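Long-range contact in bifunctional enzyme IspD/IspF (Campylobacter jejuni, PDB 1W55), which makes 4-diphosphocytidyl-2-C-methyl-D-erythritol from CTP and 2-C-methyl-D-erythritol 4-phosphate and, in a second domain, cyclises its 2-phosphate to the cyclodiphosphate with release of CMP, serving isoprenoid precursor biosynthesis: residues L110-L124 with I173-E187. Sequence-based numbering, arbitrary orientation.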
loop_
_atom_site.group_PDB
_atom_site.type_symbol
_atom_site.label_atom_id
_atom_site.label_comp_id
_atom_site.label_asym_id
_atom_site.label_seq_id
_atom_site.Cartn_x
_atom_site.Cartn_y
_atom_site.Cartn_z
ATOM N N LEU A 110 -26.979 17.739 -7.386
ATOM C CA LEU A 110 -27.540 18.623 -8.402
ATOM C C LEU A 110 -28.910 18.113 -8.846
ATOM O O LEU A 110 -29.853 18.887 -9.016
ATOM C CB LEU A 110 -26.608 18.710 -9.616
ATOM C CG LEU A 110 -25.240 19.381 -9.469
ATOM C CD1 LEU A 110 -24.338 18.884 -10.575
ATOM C CD2 LEU A 110 -25.376 20.890 -9.531
ATOM N N ILE A 111 -29.004 16.806 -9.044
ATOM C CA ILE A 111 -30.232 16.183 -9.511
ATOM C C ILE A 111 -31.386 16.312 -8.494
ATOM O O ILE A 111 -32.520 16.608 -8.876
ATOM C CB ILE A 111 -29.942 14.718 -9.937
ATOM C CG1 ILE A 111 -29.787 14.637 -11.460
ATOM C CG2 ILE A 111 -30.996 13.734 -9.415
ATOM C CD1 ILE A 111 -31.026 15.065 -12.252
ATOM N N GLU A 112 -31.077 16.141 -7.207
ATOM C CA GLU A 112 -32.083 16.244 -6.143
ATOM C C GLU A 112 -32.668 17.652 -5.991
ATOM O O GLU A 112 -33.703 17.831 -5.346
ATOM C CB GLU A 112 -31.523 15.738 -4.804
ATOM C CG GLU A 112 -30.429 16.606 -4.196
ATOM C CD GLU A 112 -30.024 16.182 -2.791
ATOM O OE1 GLU A 112 -30.116 17.027 -1.871
ATOM O OE2 GLU A 112 -29.600 15.016 -2.604
ATOM N N ASN A 113 -32.007 18.640 -6.596
ATOM C CA ASN A 113 -32.438 20.035 -6.521
ATOM C C ASN A 113 -32.978 20.586 -7.837
ATOM O O ASN A 113 -33.174 21.792 -7.986
ATOM C CB ASN A 113 -31.306 20.906 -5.994
ATOM C CG ASN A 113 -31.017 20.643 -4.539
ATOM O OD1 ASN A 113 -31.809 20.999 -3.663
ATOM N ND2 ASN A 113 -29.885 20.002 -4.266
ATOM N N LEU A 114 -33.258 19.677 -8.763
ATOM C CA LEU A 114 -33.685 20.009 -10.118
ATOM C C LEU A 114 -34.813 21.035 -10.239
ATOM O O LEU A 114 -34.770 21.895 -11.124
ATOM C CB LEU A 114 -34.075 18.727 -10.863
ATOM C CG LEU A 114 -34.116 18.764 -12.392
ATOM C CD1 LEU A 114 -32.871 19.424 -12.951
ATOM C CD2 LEU A 114 -34.285 17.363 -12.949
ATOM N N ASP A 115 -35.812 20.944 -9.363
ATOM C CA ASP A 115 -37.004 21.786 -9.471
ATOM C C ASP A 115 -36.904 23.124 -8.731
ATOM O O ASP A 115 -37.812 23.954 -8.825
ATOM C CB ASP A 115 -38.251 21.017 -9.007
ATOM C CG ASP A 115 -38.511 19.763 -9.833
ATOM O OD1 ASP A 115 -38.488 19.838 -11.085
ATOM O OD2 ASP A 115 -38.752 18.652 -9.310
ATOM N N LYS A 116 -35.804 23.336 -8.016
ATOM C CA LYS A 116 -35.630 24.542 -7.200
ATOM C C LYS A 116 -35.388 25.835 -7.990
ATOM O O LYS A 116 -35.625 26.923 -7.466
ATOM C CB LYS A 116 -34.512 24.347 -6.161
ATOM C CG LYS A 116 -34.807 23.273 -5.118
ATOM C CD LYS A 116 -34.630 23.786 -3.692
ATOM C CE LYS A 116 -35.096 22.761 -2.645
ATOM N NZ LYS A 116 -34.645 21.356 -2.919
ATOM N N ALA A 117 -34.913 25.725 -9.232
ATOM C CA ALA A 117 -34.506 26.908 -10.006
ATOM C C ALA A 117 -34.396 26.638 -11.514
ATOM O O ALA A 117 -34.734 25.547 -11.982
ATOM C CB ALA A 117 -33.188 27.488 -9.449
ATOM N N ASP A 118 -33.938 27.639 -12.270
ATOM C CA ASP A 118 -33.738 27.486 -13.716
ATOM C C ASP A 118 -32.377 26.866 -14.062
ATOM O O ASP A 118 -32.220 26.234 -15.109
ATOM C CB ASP A 118 -33.893 28.824 -14.437
ATOM C CG ASP A 118 -35.239 29.472 -14.185
ATOM O OD1 ASP A 118 -36.278 28.788 -14.344
ATOM O OD2 ASP A 118 -35.346 30.661 -13.808
ATOM N N CYS A 119 -31.404 27.062 -13.175
ATOM C CA CYS A 119 -30.064 26.531 -13.360
ATOM C C CYS A 119 -29.515 26.064 -12.015
ATOM O O CYS A 119 -29.591 26.799 -11.019
ATOM C CB CYS A 119 -29.162 27.598 -13.982
ATOM S SG CYS A 119 -27.442 27.119 -14.239
ATOM N N ILE A 120 -29.004 24.832 -11.981
ATOM C CA ILE A 120 -28.403 24.255 -10.774
ATOM C C ILE A 120 -26.905 24.052 -10.969
ATOM O O ILE A 120 -26.478 23.389 -11.918
ATOM C CB ILE A 120 -29.043 22.896 -10.403
ATOM C CG1 ILE A 120 -30.526 22.802 -10.848
ATOM C CG2 ILE A 120 -28.833 22.604 -8.904
ATOM C CD1 ILE A 120 -31.492 23.780 -10.140
ATOM N N THR A 121 -26.115 24.599 -10.055
ATOM C CA THR A 121 -24.669 24.633 -10.214
ATOM C C THR A 121 -23.953 24.427 -8.879
ATOM O O THR A 121 -24.436 24.877 -7.834
ATOM C CB THR A 121 -24.229 25.985 -10.872
ATOM O OG1 THR A 121 -22.803 26.004 -11.044
ATOM C CG2 THR A 121 -24.461 27.150 -9.941
ATOM N N PRO A 122 -22.814 23.743 -8.914
ATOM C CA PRO A 122 -21.928 23.675 -7.753
ATOM C C PRO A 122 -21.129 24.961 -7.590
ATOM O O PRO A 122 -20.869 25.679 -8.555
ATOM C CB PRO A 122 -20.995 22.492 -8.068
ATOM C CG PRO A 122 -21.452 21.921 -9.366
ATOM C CD PRO A 122 -22.291 22.962 -10.047
ATOM N N ALA A 123 -20.755 25.245 -6.349
ATOM C CA ALA A 123 -20.027 26.450 -6.000
ATOM C C ALA A 123 -19.245 26.187 -4.725
ATOM O O ALA A 123 -19.635 25.352 -3.903
ATOM C CB ALA A 123 -20.977 27.620 -5.808
ATOM N N LEU A 124 -18.154 26.919 -4.570
ATOM C CA LEU A 124 -17.309 26.841 -3.397
ATOM C C LEU A 124 -17.090 28.242 -2.862
ATOM O O LEU A 124 -16.999 29.196 -3.626
ATOM C CB LEU A 124 -15.958 26.215 -3.750
ATOM C CG LEU A 124 -15.963 24.772 -4.251
ATOM C CD1 LEU A 124 -14.581 24.413 -4.776
ATOM C CD2 LEU A 124 -16.414 23.803 -3.158
ATOM N N ILE A 173 -27.943 32.341 -17.697
ATOM C CA ILE A 173 -29.331 32.225 -17.258
ATOM C C ILE A 173 -29.744 33.396 -16.358
ATOM O O ILE A 173 -30.827 33.957 -16.528
ATOM C CB ILE A 173 -29.557 30.879 -16.518
ATOM C CG1 ILE A 173 -29.344 29.691 -17.470
ATOM C CG2 ILE A 173 -30.929 30.859 -15.815
ATOM C CD1 ILE A 173 -30.591 29.198 -18.189
ATOM N N ALA A 174 -28.876 33.750 -15.411
ATOM C CA ALA A 174 -29.128 34.856 -14.489
ATOM C C ALA A 174 -29.326 36.203 -15.203
ATOM O O ALA A 174 -30.185 36.992 -14.793
ATOM C CB ALA A 174 -28.020 34.958 -13.448
ATOM N N ALA A 175 -28.548 36.448 -16.265
ATOM C CA ALA A 175 -28.597 37.713 -17.010
ATOM C C ALA A 175 -29.928 37.950 -17.744
ATOM O O ALA A 175 -30.214 39.072 -18.164
ATOM C CB ALA A 175 -27.412 37.831 -17.979
ATOM N N MET A 176 -30.732 36.902 -17.896
ATOM C CA MET A 176 -32.073 37.046 -18.446
ATOM C C MET A 176 -33.146 36.913 -17.363
ATOM O O MET A 176 -34.313 36.650 -17.665
ATOM C CB MET A 176 -32.312 36.039 -19.573
ATOM C CG MET A 176 -31.667 36.449 -20.877
ATOM S SD MET A 176 -32.663 36.130 -22.340
ATOM C CE MET A 176 -31.557 36.839 -23.595
ATOM N N GLY A 177 -32.740 37.096 -16.108
ATOM C CA GLY A 177 -33.651 37.058 -14.978
ATOM C C GLY A 177 -33.969 35.688 -14.396
ATOM O O GLY A 177 -34.799 35.584 -13.486
ATOM N N GLY A 178 -33.319 34.641 -14.908
ATOM C CA GLY A 178 -33.495 33.291 -14.397
ATOM C C GLY A 178 -32.911 33.097 -13.008
ATOM O O GLY A 178 -32.001 33.818 -12.596
ATOM N N LYS A 179 -33.441 32.117 -12.283
ATOM C CA LYS A 179 -33.007 31.827 -10.912
ATOM C C LYS A 179 -31.970 30.708 -10.870
ATOM O O LYS A 179 -32.077 29.722 -11.601
ATOM C CB LYS A 179 -34.207 31.455 -10.021
ATOM C CG LYS A 179 -35.401 32.418 -10.125
ATOM C CD LYS A 179 -35.471 33.389 -8.940
ATOM C CE LYS A 179 -35.973 34.768 -9.369
ATOM N NZ LYS A 179 -34.838 35.682 -9.689
ATOM N N ILE A 180 -30.983 30.875 -9.997
ATOM C CA ILE A 180 -29.908 29.912 -9.810
ATOM C C ILE A 180 -29.996 29.253 -8.437
ATOM O O ILE A 180 -30.197 29.930 -7.432
ATOM C CB ILE A 180 -28.526 30.611 -9.950
ATOM C CG1 ILE A 180 -28.522 31.624 -11.113
ATOM C CG2 ILE A 180 -27.382 29.560 -10.065
ATOM C CD1 ILE A 180 -28.721 31.019 -12.483
ATOM N N TRP A 181 -29.841 27.934 -8.403
ATOM C CA TRP A 181 -29.673 27.206 -7.152
ATOM C C TRP A 181 -28.201 26.771 -7.014
ATOM O O TRP A 181 -27.658 26.084 -7.892
ATOM C CB TRP A 181 -30.619 25.998 -7.083
ATOM C CG TRP A 181 -30.640 25.341 -5.729
ATOM C CD1 TRP A 181 -29.975 24.207 -5.359
ATOM C CD2 TRP A 181 -31.337 25.792 -4.561
ATOM N NE1 TRP A 181 -30.219 23.919 -4.037
ATOM C CE2 TRP A 181 -31.053 24.876 -3.521
ATOM C CE3 TRP A 181 -32.182 26.880 -4.285
ATOM C CZ2 TRP A 181 -31.583 25.012 -2.226
ATOM C CZ3 TRP A 181 -32.710 27.015 -2.996
ATOM C CH2 TRP A 181 -32.405 26.084 -1.984
ATOM N N PHE A 182 -27.563 27.202 -5.928
ATOM C CA PHE A 182 -26.171 26.857 -5.658
ATOM C C PHE A 182 -26.061 25.635 -4.748
ATOM O O PHE A 182 -26.688 25.567 -3.691
ATOM C CB PHE A 182 -25.412 28.045 -5.064
ATOM C CG PHE A 182 -25.366 29.245 -5.971
ATOM C CD1 PHE A 182 -26.292 30.281 -5.824
ATOM C CD2 PHE A 182 -24.412 29.334 -6.987
ATOM C CE1 PHE A 182 -26.267 31.393 -6.669
ATOM C CE2 PHE A 182 -24.380 30.441 -7.835
ATOM C CZ PHE A 182 -25.314 31.478 -7.670
ATOM N N VAL A 183 -25.258 24.672 -5.180
ATOM C CA VAL A 183 -25.051 23.430 -4.449
ATOM C C VAL A 183 -23.571 23.416 -4.077
ATOM O O VAL A 183 -22.754 23.952 -4.824
ATOM C CB VAL A 183 -25.467 22.231 -5.358
ATOM C CG1 VAL A 183 -24.427 21.124 -5.390
ATOM C CG2 VAL A 183 -26.830 21.711 -4.968
ATOM N N GLU A 184 -23.211 22.849 -2.929
ATOM C CA GLU A 184 -21.792 22.802 -2.541
ATOM C C GLU A 184 -20.971 22.012 -3.574
ATOM O O GLU A 184 -21.388 20.938 -4.014
ATOM C CB GLU A 184 -21.623 22.233 -1.119
ATOM C CG GLU A 184 -20.202 21.807 -0.735
ATOM C CD GLU A 184 -19.297 22.954 -0.281
ATOM O OE1 GLU A 184 -19.691 24.140 -0.340
ATOM O OE2 GLU A 184 -18.164 22.663 0.154
ATOM N N GLY A 185 -19.827 22.566 -3.975
ATOM C CA GLY A 185 -18.956 21.919 -4.946
ATOM C C GLY A 185 -17.990 20.920 -4.325
ATOM O O GLY A 185 -18.188 20.478 -3.193
ATOM N N GLU A 186 -16.934 20.570 -5.055
ATOM C CA GLU A 186 -15.961 19.582 -4.581
ATOM C C GLU A 186 -14.625 19.746 -5.287
ATOM O O GLU A 186 -14.576 20.104 -6.475
ATOM C CB GLU A 186 -16.483 18.145 -4.782
ATOM C CG GLU A 186 -16.776 17.782 -6.237
ATOM C CD GLU A 186 -17.155 16.323 -6.461
ATOM O OE1 GLU A 186 -17.483 15.599 -5.487
ATOM O OE2 GLU A 186 -17.127 15.899 -7.633
ATOM N N GLU A 187 -13.548 19.472 -4.556
ATOM C CA GLU A 187 -12.198 19.486 -5.114
ATOM C C GLU A 187 -12.035 18.555 -6.326
ATOM O O GLU A 187 -11.249 18.838 -7.218
ATOM C CB GLU A 187 -11.166 19.145 -4.030
ATOM C CG GLU A 187 -10.570 20.332 -3.266
ATOM C CD GLU A 187 -11.263 21.671 -3.520
ATOM O OE1 GLU A 187 -12.360 21.900 -2.964
ATOM O OE2 GLU A 187 -10.701 22.512 -4.261
#
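Trp181 lays one face of its indole under Lys116, whose CD sits 3.5 Å from the six-membered ring centroid, a CH-pi contact almost on the ring normal. The pair flanks parallel strands 119-124 and 180-184 in the mixed sheet of the GT-A-like cytidylyltransferase domain, and shows how the loop leading into a strand can cover its neighbour. With CG anti to the backbone N (chi1 -171°), the indole swings off the strand against Lys116 and Asn113, while Trp181 CB rests on Ala117 CB. A kink sets Lys116 CD over the ring and turns NZ to donate to Asn113 OD1 at 3.0 Å; the Asn113 amide, inclined 29° to the indole, is also held through ND2 by Arg109 O. In the backbone, Trp181 N donates to Cys119 O and Thr121 N to Trp181 O, a ladder continued by Val183 and Ala123. On the other face Thr121 CG2 packs against Phe182 CD2 (3.7 Å), Ile180 CG2 lies over the Phe182 ring toward its rim, and Lys143 adds a cation-pi contact. Where the ladder begins, Lys179 O accepts from Asp118 N and Cys119 N, and Lys179 N returns a nearly straight bond (167°, 2.8 Å) to Asp118 OD2 on the anti side, somewhat out of the carboxylate plane.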